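Local coordinates for protein putative laminarinase (PDB 2W39) that probably acts as a family 16 glycoside hydrolase that cleaves beta-glucans such as laminarin and lichenin in the open cleft of a beta-sandwich, at residues R73-K78 with T105-W110; S262-A267 with G271-Y276; A172-P177 with G185-E190; N153-N158 with T163-Q168. All blocks are in the same frame, centred on the assembly; numbering follows the deposited sequence.

How the contacts relate
Contacts 3 and 4 are buried, contacts 1 and 2 only partly so, and their chemistry differs accordingly. Contact 1 is ionic: two arginines of a strand meet one glutamate beside bound sugar. Contact 2, its centre about 21 Å from the centre of the chain, packs a phenylalanine of one short helix against the next. Contact 3, on the other side of the chain centre from contact 1, rests on a single hydroxyl-to-carbonyl bond, whereas contact 4 is covalent, a disulfide with water beside it. Contacts 1 and 4 reach the same sheet and touch, Trp-110 CH2 lying 4.2 Å from Val-157 CG2. Contacts 4 and 3 follow directly in sequence.

Contact 1: R73-K78 with T105-W110; sequences RIRSIK and TDEGDW. With BGC (beta-D-glucopyranose), chain B.
Glu-107 reaches out from the loop after strand 98-105 and divides its carboxylate between two arginines of strand 69-76, a compact case of one anion answering two cations. OE1 receives Arg-75 NH1 at 2.8 Å on its syn side. That bond is nearly straight (166°) and lies in the guanidinium plane, although the carboxylate itself stands perpendicular to that plane. OE2 takes Arg-73 NH2 at 2.9 Å along a more bent path, from above the carboxylate plane. The same NH2 also donates to O6 of the bound glucose, 3.1 Å away, and so carries the network into the sugar site. Trp-110, in the same loop as Glu-107, lays one indole face under this glucose: CD2 is 3.5 Å from O4, and C5 lies over the ring.

Arg-73 gets there by stretching its chain out from CG, itself anti to the backbone N (chi1 172°), whereas Arg-75 bends at chi3 and crosses the glutamate. Farther out, Glu-21 forms a salt bridge with Arg-73 NE, and Glu-115 accepts from Trp-110 NE1. Replacing Glu-107 by an alanine would probably leave Arg-75 NH1 without its close carboxylate partner and Arg-73 NH2 freer to swing away from the glucose O6.

Two guanidinium groups outweigh the single carboxylate, and the nearby Glu-21 probably offsets part of the excess. The chemistry implies a sugar site in which the donor to the hydroxymethyl oxygen is oriented by a charged second shell, while the tryptophan face supplies the stacking.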
loop_
_atom_site.group_PDB
_atom_site.type_symbol
_atom_site.label_atom_id
_atom_site.label_comp_id
_atom_site.label_asym_id
_atom_site.label_seq_id
_atom_site.Cartn_x
_atom_site.Cartn_y
_atom_site.Cartn_z
ATOM N N ARG A 73 11.618 0.910 -0.708
ATOM C CA ARG A 73 10.560 0.355 -1.546
ATOM C C ARG A 73 10.936 -1.111 -1.740
ATOM O O ARG A 73 11.907 -1.417 -2.432
ATOM C CB ARG A 73 10.509 1.109 -2.875
ATOM C CG ARG A 73 9.575 0.483 -3.915
ATOM C CD ARG A 73 9.305 1.442 -5.029
ATOM N NE ARG A 73 8.723 0.788 -6.202
ATOM C CZ ARG A 73 7.943 1.393 -7.099
ATOM N NH1 ARG A 73 7.504 2.628 -6.902
ATOM N NH2 ARG A 73 7.540 0.728 -8.172
ATOM N N ILE A 74 10.214 -1.999 -1.075
ATOM C CA ILE A 74 10.526 -3.414 -1.154
ATOM C C ILE A 74 9.545 -4.121 -2.055
ATOM O O ILE A 74 8.369 -3.762 -2.117
ATOM C CB ILE A 74 10.642 -4.075 0.263
ATOM C CG1 ILE A 74 9.297 -4.174 1.029
ATOM C CG2 ILE A 74 11.735 -3.373 1.099
ATOM C CD1 ILE A 74 9.355 -5.110 2.227
ATOM N N ARG A 75 10.024 -5.133 -2.765
ATOM C CA ARG A 75 9.242 -5.812 -3.775
ATOM C C ARG A 75 9.424 -7.317 -3.621
ATOM O O ARG A 75 10.556 -7.822 -3.554
ATOM C CB ARG A 75 9.728 -5.385 -5.164
ATOM C CG ARG A 75 8.923 -6.023 -6.295
ATOM C CD ARG A 75 9.449 -5.634 -7.653
ATOM N NE ARG A 75 10.738 -6.266 -7.946
ATOM C CZ ARG A 75 11.442 -6.044 -9.049
ATOM N NH1 ARG A 75 11.016 -5.168 -9.947
ATOM N NH2 ARG A 75 12.578 -6.698 -9.249
ATOM N N SER A 76 8.323 -8.061 -3.592
ATOM C CA SER A 76 8.439 -9.522 -3.502
ATOM C C SER A 76 9.188 -10.056 -4.708
ATOM O O SER A 76 9.009 -9.581 -5.826
ATOM C CB SER A 76 7.069 -10.204 -3.385
ATOM O OG SER A 76 6.268 -10.000 -4.543
ATOM N N ILE A 77 10.000 -11.081 -4.491
ATOM C CA ILE A 77 10.671 -11.742 -5.608
ATOM C C ILE A 77 9.625 -12.515 -6.429
ATOM O O ILE A 77 9.642 -12.484 -7.658
ATOM C CB ILE A 77 11.834 -12.628 -5.107
ATOM C CG1 ILE A 77 12.953 -11.741 -4.549
ATOM C CG2 ILE A 77 12.363 -13.521 -6.239
ATOM C CD1 ILE A 77 13.993 -12.492 -3.739
ATOM N N LYS A 78 8.727 -13.216 -5.747
ATOM C CA LYS A 78 7.680 -13.939 -6.437
ATOM C C LYS A 78 6.610 -13.024 -6.999
ATOM O O LYS A 78 6.413 -11.888 -6.531
ATOM C CB LYS A 78 7.048 -14.945 -5.494
ATOM C CG LYS A 78 7.995 -16.102 -5.239
ATOM C CD LYS A 78 7.510 -17.008 -4.144
ATOM C CE LYS A 78 6.308 -17.806 -4.553
ATOM N NZ LYS A 78 6.038 -18.840 -3.506
ATOM N N THR A 105 1.697 -4.740 -8.521
ATOM C CA THR A 105 1.720 -4.366 -9.929
ATOM C C THR A 105 2.719 -5.222 -10.691
ATOM O O THR A 105 3.455 -6.021 -10.095
ATOM C CB THR A 105 2.048 -2.854 -10.094
ATOM O OG1 THR A 105 1.701 -2.438 -11.416
ATOM C CG2 THR A 105 3.529 -2.576 -9.851
ATOM N N ASP A 106 2.727 -5.032 -12.007
ATOM C CA ASP A 106 3.791 -5.502 -12.867
ATOM C C ASP A 106 4.466 -4.246 -13.432
ATOM O O ASP A 106 3.934 -3.577 -14.335
ATOM C CB ASP A 106 3.168 -6.381 -13.957
ATOM C CG ASP A 106 4.179 -6.978 -14.891
ATOM O OD1 ASP A 106 5.312 -6.485 -14.948
ATOM O OD2 ASP A 106 3.824 -7.964 -15.596
ATOM N N GLU A 107 5.602 -3.889 -12.849
ATOM C CA GLU A 107 6.296 -2.669 -13.238
ATOM C C GLU A 107 6.734 -2.738 -14.690
ATOM O O GLU A 107 6.765 -1.721 -15.389
ATOM C CB GLU A 107 7.510 -2.418 -12.344
ATOM C CG GLU A 107 7.183 -2.070 -10.896
ATOM C CD GLU A 107 8.355 -2.363 -10.004
ATOM O OE1 GLU A 107 8.708 -3.547 -9.874
ATOM O OE2 GLU A 107 8.953 -1.415 -9.452
ATOM N N GLY A 108 7.058 -3.946 -15.143
ATOM C CA GLY A 108 7.648 -4.145 -16.463
ATOM C C GLY A 108 6.761 -3.844 -17.649
ATOM O O GLY A 108 7.278 -3.657 -18.754
ATOM N N ASP A 109 5.443 -3.817 -17.443
ATOM C CA ASP A 109 4.505 -3.503 -18.525
ATOM C C ASP A 109 3.390 -2.541 -18.098
ATOM O O ASP A 109 2.335 -2.500 -18.724
ATOM C CB ASP A 109 3.931 -4.776 -19.149
ATOM C CG ASP A 109 3.123 -5.603 -18.186
ATOM O OD1 ASP A 109 2.908 -5.213 -17.005
ATOM O OD2 ASP A 109 2.671 -6.677 -18.651
ATOM N N TRP A 110 3.656 -1.740 -17.071
ATOM C CA TRP A 110 2.643 -0.852 -16.497
ATOM C C TRP A 110 2.093 0.095 -17.573
ATOM O O TRP A 110 2.863 0.648 -18.355
ATOM C CB TRP A 110 3.258 -0.063 -15.331
ATOM C CG TRP A 110 2.231 0.679 -14.525
ATOM C CD1 TRP A 110 1.625 0.250 -13.375
ATOM C CD2 TRP A 110 1.675 1.972 -14.809
ATOM N NE1 TRP A 110 0.720 1.185 -12.934
ATOM C CE2 TRP A 110 0.729 2.255 -13.790
ATOM C CE3 TRP A 110 1.870 2.915 -15.828
ATOM C CZ2 TRP A 110 0.002 3.447 -13.750
ATOM C CZ3 TRP A 110 1.144 4.102 -15.780
ATOM C CH2 TRP A 110 0.208 4.346 -14.759
HETATM C C2 BGC B . 3.621 5.427 -11.713
HETATM C C3 BGC B . 3.980 4.772 -13.042
HETATM C C4 BGC B . 4.806 3.502 -12.859
HETATM C C5 BGC B . 4.126 2.559 -11.861
HETATM C C6 BGC B . 4.985 1.343 -11.516
HETATM C C1 BGC B . 2.970 4.403 -10.791
HETATM O O2 BGC B . 2.706 6.503 -11.957
HETATM O O3 BGC B . 4.717 5.699 -13.851
HETATM O O4 BGC B . 4.954 2.851 -14.131
HETATM O O5 BGC B . 3.855 3.282 -10.655
HETATM O O6 BGC B . 6.117 1.707 -10.704
#

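Contact 2: S262-A267 with G271-Y276; sequences SIFNGA and GSCVDY
Phe-264, from helix 261-266, lies against the first turn of helix 273-279, and its ring makes a CH-pi and a Cys sulfur-aromatic contact with Cys-273. Its CB leads to a ring held anti to the backbone N (chi1 -178°), which aims it across the short connection between the helices. CG lies 3.9 Å from Cys-273 CB, the atom that sits almost squarely over the ring face, 3.7 Å from the centroid. Along one side, CD1 and CE1 come to 3.7 and 3.6 Å from Cys-273 SG, which approaches obliquely. On the other side, CD2 and CE2 have Gly-271 O at the ring edge, 3.6 and 3.5 Å away, with Cys-273 N above the face. At the tip, CZ meets Tyr-276 CB at 3.8 Å.

Cys-273 is also disulfide-bonded to Cys-254, so the phenyl ring packs on a covalently anchored residue. In place of Phe-264, an alanine would take away the surface on which Cys-273 CB and SG rest and is likely to open a gap between the two helices. The second helix is begun by Ser-272 at its N-cap, whose OG accepts from Asp-275 N at 3.1 Å, close to straight at 164°.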
loop_
_atom_site.group_PDB
_atom_site.type_symbol
_atom_site.label_atom_id
_atom_site.label_comp_id
_atom_site.label_asym_id
_atom_site.label_seq_id
_atom_site.Cartn_x
_atom_site.Cartn_y
_atom_site.Cartn_z
ATOM N N SER A 262 -1.851 22.273 -3.529
ATOM C CA SER A 262 -3.238 22.291 -3.078
ATOM C C SER A 262 -3.531 21.141 -2.115
ATOM O O SER A 262 -4.286 21.299 -1.155
ATOM C CB SER A 262 -4.195 22.273 -4.277
ATOM O OG SER A 262 -4.130 21.045 -4.978
ATOM N N ILE A 263 -2.905 19.995 -2.374
ATOM C CA ILE A 263 -3.100 18.785 -1.586
ATOM C C ILE A 263 -2.310 18.870 -0.270
ATOM O O ILE A 263 -2.858 18.643 0.799
ATOM C CB ILE A 263 -2.724 17.534 -2.445
ATOM C CG1 ILE A 263 -3.637 17.483 -3.680
ATOM C CG2 ILE A 263 -2.779 16.229 -1.643
ATOM C CD1 ILE A 263 -3.347 16.363 -4.658
ATOM N N PHE A 264 -1.035 19.237 -0.361
ATOM C CA PHE A 264 -0.159 19.347 0.801
ATOM C C PHE A 264 -0.637 20.450 1.745
ATOM O O PHE A 264 -0.855 20.205 2.934
ATOM C CB PHE A 264 1.269 19.599 0.313
ATOM C CG PHE A 264 2.302 19.687 1.407
ATOM C CD1 PHE A 264 2.799 18.528 2.011
ATOM C CD2 PHE A 264 2.823 20.921 1.790
ATOM C CE1 PHE A 264 3.780 18.603 3.005
ATOM C CE2 PHE A 264 3.795 21.010 2.777
ATOM C CZ PHE A 264 4.278 19.853 3.397
ATOM N N ASN A 265 -0.814 21.664 1.224
ATOM C CA ASN A 265 -1.320 22.755 2.054
ATOM C C ASN A 265 -2.766 22.539 2.477
ATOM O O ASN A 265 -3.153 22.950 3.573
ATOM C CB ASN A 265 -1.157 24.114 1.365
ATOM C CG ASN A 265 0.295 24.481 1.121
ATOM O OD1 ASN A 265 1.177 24.261 1.973
ATOM N ND2 ASN A 265 0.561 25.042 -0.044
ATOM N N GLY A 266 -3.547 21.880 1.620
ATOM C CA GLY A 266 -4.942 21.545 1.923
ATOM C C GLY A 266 -5.082 20.634 3.127
ATOM O O GLY A 266 -6.119 20.626 3.801
ATOM N N ALA A 267 -4.033 19.860 3.394
ATOM C CA ALA A 267 -3.978 18.977 4.550
ATOM C C ALA A 267 -3.538 19.702 5.821
ATOM O O ALA A 267 -3.454 19.087 6.895
ATOM C CB ALA A 267 -3.034 17.799 4.254
ATOM N N GLY A 271 4.119 25.429 4.119
ATOM C CA GLY A 271 5.121 25.718 3.106
ATOM C C GLY A 271 5.081 24.750 1.942
ATOM O O GLY A 271 4.001 24.296 1.532
ATOM N N SER A 272 6.250 24.477 1.370
ATOM C CA SER A 272 6.320 23.521 0.276
ATOM C C SER A 272 6.690 22.152 0.829
ATOM O O SER A 272 7.434 22.018 1.816
ATOM C CB SER A 272 7.310 23.930 -0.831
ATOM O OG SER A 272 8.622 23.426 -0.597
ATOM N N CYS A 273 6.185 21.124 0.165
ATOM C CA CYS A 273 6.457 19.767 0.605
ATOM C C CYS A 273 7.952 19.471 0.580
ATOM O O CYS A 273 8.488 18.895 1.538
ATOM C CB CYS A 273 5.670 18.787 -0.252
ATOM S SG CYS A 273 5.749 17.091 0.354
ATOM N N VAL A 274 8.645 19.884 -0.478
ATOM C CA VAL A 274 10.061 19.535 -0.589
ATOM C C VAL A 274 10.873 20.203 0.523
ATOM O O VAL A 274 11.721 19.570 1.148
ATOM C CB VAL A 274 10.625 19.862 -1.986
ATOM C CG1 VAL A 274 12.150 19.713 -2.025
ATOM C CG2 VAL A 274 9.981 18.958 -3.021
ATOM N N ASP A 275 10.610 21.479 0.770
ATOM C CA ASP A 275 11.312 22.181 1.830
ATOM C C ASP A 275 11.014 21.558 3.212
ATOM O O ASP A 275 11.911 21.451 4.050
ATOM C CB ASP A 275 10.958 23.666 1.765
ATOM C CG ASP A 275 11.832 24.521 2.650
ATOM O OD1 ASP A 275 13.070 24.461 2.512
ATOM O OD2 ASP A 275 11.265 25.288 3.455
ATOM N N TYR A 276 9.772 21.125 3.434
ATOM C CA TYR A 276 9.378 20.488 4.683
ATOM C C TYR A 276 10.145 19.185 4.882
ATOM O O TYR A 276 10.708 18.931 5.947
ATOM C CB TYR A 276 7.865 20.244 4.703
ATOM C CG TYR A 276 7.377 19.730 6.035
ATOM C CD1 TYR A 276 7.031 20.624 7.048
ATOM C CD2 TYR A 276 7.307 18.359 6.304
ATOM C CE1 TYR A 276 6.605 20.176 8.289
ATOM C CE2 TYR A 276 6.890 17.906 7.548
ATOM C CZ TYR A 276 6.539 18.810 8.531
ATOM O OH TYR A 276 6.110 18.338 9.757
#

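Contact 3: A172-P177 with G185-E190; sequences ANSYGP and GWYAME
Tyr-187 leaves its strand with CG anti to the carbonyl carbon and beside the backbone N (chi1 -86°), which turns the ring so that its hydroxyl reaches the Ser-174 carbonyl. Within the beta-sandwich of this family, strand 185-191 belongs to the antiparallel sheet, paired with strands 83-89 and 195-202, and the partner carbonyl lies at the end of a short 3-10 turn, residues 172-174, that follows strand 165-168 of the other sheet. The contact therefore fastens a connection leaving one sheet to an inner strand of the next.

Its substance is one hydrogen bond. Tyr-187 OH donates to Ser-174 O at 2.7 Å, and the acceptor lies at the edge of the phenol ring, near its plane. Seen from the carbonyl, the hydroxyl approaches at a C=O...O angle of 126°, tilted only 17° from the carbonyl plane. Both residues are buried, so the bond gives a buried phenol and a buried peptide oxygen a partner within the protein.

The serine hydroxyl is engaged elsewhere: Ser-174 OG bonds with Thr-171 O and Asn-128 N, bonds that probably steady the turn carrying the carbonyl. Phe-200, on the adjoining strand, meets the tyrosine ring, and the turn is closed by Tyr-175 N donating to Ala-172 O at 3.2 Å. Beside the hydroxyl bond, Ser-174 CB packs against Tyr-187 OH at 3.4 Å.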
loop_
_atom_site.group_PDB
_atom_site.type_symbol
_atom_site.label_atom_id
_atom_site.label_comp_id
_atom_site.label_asym_id
_atom_site.label_seq_id
_atom_site.Cartn_x
_atom_site.Cartn_y
_atom_site.Cartn_z
ATOM N N ALA A 172 -12.304 6.208 9.609
ATOM C CA ALA A 172 -11.071 6.973 9.757
ATOM C C ALA A 172 -9.881 6.086 10.118
ATOM O O ALA A 172 -8.759 6.328 9.651
ATOM C CB ALA A 172 -11.236 8.061 10.785
ATOM N N ASN A 173 -10.124 5.063 10.933
ATOM C CA ASN A 173 -9.043 4.233 11.445
ATOM C C ASN A 173 -8.494 3.253 10.411
ATOM O O ASN A 173 -7.629 2.451 10.719
ATOM C CB ASN A 173 -9.435 3.549 12.759
ATOM C CG ASN A 173 -10.538 2.509 12.590
ATOM O OD1 ASN A 173 -10.898 2.120 11.470
ATOM N ND2 ASN A 173 -11.081 2.047 13.713
ATOM N N SER A 174 -8.976 3.363 9.172
ATOM C CA SER A 174 -8.361 2.678 8.042
ATOM C C SER A 174 -7.019 3.254 7.634
ATOM O O SER A 174 -6.289 2.603 6.871
ATOM C CB SER A 174 -9.298 2.723 6.829
ATOM O OG SER A 174 -9.495 4.055 6.339
ATOM N N TYR A 175 -6.670 4.454 8.109
ATOM C CA TYR A 175 -5.492 5.117 7.567
ATOM C C TYR A 175 -4.896 6.116 8.553
ATOM O O TYR A 175 -5.607 6.695 9.379
ATOM C CB TYR A 175 -5.884 5.870 6.259
ATOM C CG TYR A 175 -4.685 6.379 5.515
ATOM C CD1 TYR A 175 -3.937 5.510 4.715
ATOM C CD2 TYR A 175 -4.229 7.687 5.677
ATOM C CE1 TYR A 175 -2.760 5.925 4.092
ATOM C CE2 TYR A 175 -3.056 8.120 5.051
ATOM C CZ TYR A 175 -2.329 7.231 4.272
ATOM O OH TYR A 175 -1.165 7.611 3.663
ATOM N N GLY A 176 -3.590 6.326 8.436
ATOM C CA GLY A 176 -2.968 7.518 8.983
ATOM C C GLY A 176 -2.832 7.501 10.489
ATOM O O GLY A 176 -2.828 6.440 11.127
ATOM N N PRO A 177 -2.708 8.699 11.082
ATOM C CA PRO A 177 -2.662 8.812 12.538
ATOM C C PRO A 177 -3.806 8.069 13.241
ATOM O O PRO A 177 -3.584 7.490 14.314
ATOM C CB PRO A 177 -2.763 10.328 12.759
ATOM C CG PRO A 177 -2.051 10.903 11.547
ATOM C CD PRO A 177 -2.506 10.001 10.407
ATOM N N GLY A 185 -4.139 -2.732 12.068
ATOM C CA GLY A 185 -5.168 -3.691 11.702
ATOM C C GLY A 185 -4.705 -4.564 10.566
ATOM O O GLY A 185 -3.508 -4.671 10.292
ATOM N N TRP A 186 -5.674 -5.203 9.922
ATOM C CA TRP A 186 -5.400 -6.171 8.868
ATOM C C TRP A 186 -6.006 -5.692 7.569
ATOM O O TRP A 186 -7.162 -5.231 7.518
ATOM C CB TRP A 186 -6.008 -7.533 9.188
ATOM C CG TRP A 186 -5.447 -8.206 10.395
ATOM C CD1 TRP A 186 -4.413 -9.107 10.414
ATOM C CD2 TRP A 186 -5.900 -8.073 11.746
ATOM N NE1 TRP A 186 -4.198 -9.540 11.698
ATOM C CE2 TRP A 186 -5.092 -8.923 12.536
ATOM C CE3 TRP A 186 -6.906 -7.309 12.368
ATOM C CZ2 TRP A 186 -5.265 -9.054 13.922
ATOM C CZ3 TRP A 186 -7.087 -7.453 13.755
ATOM C CH2 TRP A 186 -6.262 -8.318 14.512
ATOM N N TYR A 187 -5.220 -5.785 6.506
ATOM C CA TYR A 187 -5.713 -5.611 5.134
ATOM C C TYR A 187 -5.581 -6.937 4.427
ATOM O O TYR A 187 -4.511 -7.563 4.467
ATOM C CB TYR A 187 -4.911 -4.543 4.393
ATOM C CG TYR A 187 -5.446 -3.146 4.633
ATOM C CD1 TYR A 187 -4.938 -2.326 5.644
ATOM C CD2 TYR A 187 -6.489 -2.656 3.839
ATOM C CE1 TYR A 187 -5.458 -1.035 5.840
ATOM C CE2 TYR A 187 -7.023 -1.392 4.052
ATOM C CZ TYR A 187 -6.499 -0.595 5.048
ATOM O OH TYR A 187 -7.069 0.639 5.220
ATOM N N ALA A 188 -6.643 -7.364 3.746
ATOM C CA ALA A 188 -6.606 -8.598 2.954
ATOM C C ALA A 188 -7.119 -8.279 1.562
ATOM O O ALA A 188 -8.076 -7.519 1.395
ATOM C CB ALA A 188 -7.450 -9.679 3.604
ATOM N N MET A 189 -6.490 -8.872 0.555
ATOM C CA MET A 189 -6.893 -8.657 -0.833
ATOM C C MET A 189 -7.015 -10.016 -1.489
ATOM O O MET A 189 -6.060 -10.800 -1.445
ATOM C CB MET A 189 -5.863 -7.763 -1.538
ATOM C CG MET A 189 -6.212 -7.302 -2.954
ATOM S SD MET A 189 -6.112 -8.598 -4.219
ATOM C CE MET A 189 -4.367 -8.977 -4.190
ATOM N N GLU A 190 -8.191 -10.303 -2.054
ATOM C CA GLU A 190 -8.420 -11.490 -2.863
ATOM C C GLU A 190 -8.547 -11.084 -4.319
ATOM O O GLU A 190 -9.365 -10.230 -4.668
ATOM C CB GLU A 190 -9.690 -12.227 -2.409
ATOM C CG GLU A 190 -10.009 -13.446 -3.285
ATOM C CD GLU A 190 -11.282 -14.170 -2.914
ATOM O OE1 GLU A 190 -12.090 -13.609 -2.155
ATOM O OE2 GLU A 190 -11.477 -15.305 -3.421
#

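Contact 4: N153-N158 with T163-Q168; sequences NNCDVN and TGCGVQ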
loop_
_atom_site.group_PDB
_atom_site.type_symbol
_atom_site.label_atom_id
_atom_site.label_comp_id
_atom_site.label_asym_id
_atom_site.label_seq_id
_atom_site.Cartn_x
_atom_site.Cartn_y
_atom_site.Cartn_z
ATOM N N ASN A 153 -15.002 5.546 -11.287
ATOM C CA ASN A 153 -15.335 4.202 -11.751
ATOM C C ASN A 153 -14.722 3.808 -13.089
ATOM O O ASN A 153 -15.084 2.785 -13.643
ATOM C CB ASN A 153 -16.847 3.979 -11.719
ATOM C CG ASN A 153 -17.367 3.792 -10.306
ATOM O OD1 ASN A 153 -16.718 3.148 -9.476
ATOM N ND2 ASN A 153 -18.542 4.328 -10.028
ATOM N N ASN A 154 -13.812 4.620 -13.611
ATOM C CA ASN A 154 -13.056 4.234 -14.799
ATOM C C ASN A 154 -11.639 3.901 -14.381
ATOM O O ASN A 154 -10.951 4.767 -13.863
ATOM C CB ASN A 154 -13.074 5.375 -15.814
ATOM C CG ASN A 154 -12.284 5.055 -17.059
ATOM O OD1 ASN A 154 -11.856 3.920 -17.285
ATOM N ND2 ASN A 154 -12.090 6.072 -17.898
ATOM N N CYS A 155 -11.217 2.650 -14.580
ATOM C CA CYS A 155 -9.895 2.201 -14.115
ATOM C C CYS A 155 -8.771 2.482 -15.105
ATOM O O CYS A 155 -7.600 2.377 -14.742
ATOM C CB CYS A 155 -9.891 0.695 -13.829
ATOM S SG CYS A 155 -11.282 0.070 -12.851
ATOM N N ASP A 156 -9.131 2.789 -16.356
ATOM C CA ASP A 156 -8.174 2.979 -17.439
ATOM C C ASP A 156 -7.406 4.266 -17.232
ATOM O O ASP A 156 -7.970 5.364 -17.345
ATOM C CB ASP A 156 -8.947 3.045 -18.768
ATOM C CG ASP A 156 -8.084 3.419 -19.958
ATOM O OD1 ASP A 156 -6.843 3.250 -19.904
ATOM O OD2 ASP A 156 -8.672 3.873 -20.973
ATOM N N VAL A 157 -6.103 4.143 -16.992
ATOM C CA VAL A 157 -5.293 5.325 -16.682
ATOM C C VAL A 157 -5.186 6.302 -17.863
ATOM O O VAL A 157 -4.933 7.494 -17.665
ATOM C CB VAL A 157 -3.891 4.960 -16.184
ATOM C CG1 VAL A 157 -3.966 4.045 -14.964
ATOM C CG2 VAL A 157 -3.098 4.282 -17.269
ATOM N N ASN A 158 -5.395 5.784 -19.073
ATOM C CA ASN A 158 -5.292 6.556 -20.310
ATOM C C ASN A 158 -6.468 7.511 -20.523
ATOM O O ASN A 158 -6.369 8.462 -21.319
ATOM C CB ASN A 158 -5.185 5.593 -21.505
ATOM C CG ASN A 158 -4.010 4.614 -21.383
ATOM O OD1 ASN A 158 -4.194 3.387 -21.298
ATOM N ND2 ASN A 158 -2.800 5.152 -21.377
ATOM N N THR A 163 -6.073 8.482 -12.372
ATOM C CA THR A 163 -6.606 8.378 -11.015
ATOM C C THR A 163 -6.817 6.897 -10.684
ATOM O O THR A 163 -6.799 6.522 -9.512
ATOM C CB THR A 163 -7.959 9.074 -10.816
ATOM O OG1 THR A 163 -8.940 8.463 -11.655
ATOM C CG2 THR A 163 -7.868 10.562 -11.123
ATOM N N GLY A 164 -7.055 6.073 -11.710
ATOM C CA GLY A 164 -7.561 4.711 -11.475
ATOM C C GLY A 164 -9.012 4.735 -11.011
ATOM O O GLY A 164 -9.614 5.814 -10.857
ATOM N N CYS A 165 -9.578 3.546 -10.774
ATOM C CA CYS A 165 -10.918 3.442 -10.197
ATOM C C CYS A 165 -10.773 3.128 -8.714
ATOM O O CYS A 165 -10.211 2.100 -8.342
ATOM C CB CYS A 165 -11.748 2.366 -10.891
ATOM S SG CYS A 165 -10.947 0.731 -10.950
ATOM N N GLY A 166 -11.220 4.064 -7.887
ATOM C CA GLY A 166 -10.936 4.053 -6.451
ATOM C C GLY A 166 -12.151 3.834 -5.578
ATOM O O GLY A 166 -13.285 4.124 -5.978
ATOM N N VAL A 167 -11.885 3.366 -4.365
ATOM C CA VAL A 167 -12.879 3.204 -3.326
ATOM C C VAL A 167 -12.256 3.723 -2.040
ATOM O O VAL A 167 -11.120 3.366 -1.703
ATOM C CB VAL A 167 -13.270 1.717 -3.140
ATOM C CG1 VAL A 167 -14.235 1.534 -1.957
ATOM C CG2 VAL A 167 -13.895 1.156 -4.423
ATOM N N GLN A 168 -13.007 4.556 -1.318
ATOM C CA GLN A 168 -12.593 5.070 -0.011
ATOM C C GLN A 168 -13.137 4.175 1.102
ATOM O O GLN A 168 -14.335 3.873 1.123
ATOM C CB GLN A 168 -13.127 6.496 0.182
ATOM C CG GLN A 168 -12.677 7.494 -0.876
ATOM C CD GLN A 168 -11.307 8.068 -0.599
ATOM O OE1 GLN A 168 -10.358 7.842 -1.360
ATOM N NE2 GLN A 168 -11.190 8.829 0.491
HETATM O O HOH W 1 -14.350 2.317 -8.057
#
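Asn-153 OD1 is gripped by NH1 of Arg-144 and approached by a water 2.9 Å away, which also lies 3.0 Å from Gly-166 O and can bridge the two, the loop on one side and strand 165-168 on the other.

Next to this water runs the covalent link, the disulfide between Cys-155 SG and Cys-165 SG at 2.0 Å. Its chi3 of 89° is close to the relaxed right angle for a disulfide. The Cys-165 sulfur sits between its own backbone N and carbonyl carbon (chi1 54°), while that of Cys-155 lies beside its N, and this pairing brings the two CA atoms to 4.2 Å. Both cysteines are buried. Backbone also packs here, Asn-154 O resting 3.4 Å from Gly-164 C.

The loop approaching the bond is ordered by its own side chains. Asn-154 OD1 accepts from Asp-156 N at 3.1 Å, an Asx turn whose donor stands well above the amide plane, and Asp-156 then caps the short helix 157-160 by accepting Asn-158 N on OD1 at 3.0 Å. Thr-159 OG1 ties the two together, bonding to both Asn-154 ND2 and Asp-156 OD2.

A disulfide enclosing nine residues probably limits the conformations open to the segment between its cysteines. Since Asn-162 of the sugar site belongs to that segment, the crosslink, Asx turn and cap are consistent with a preset wall for that part of the cleft.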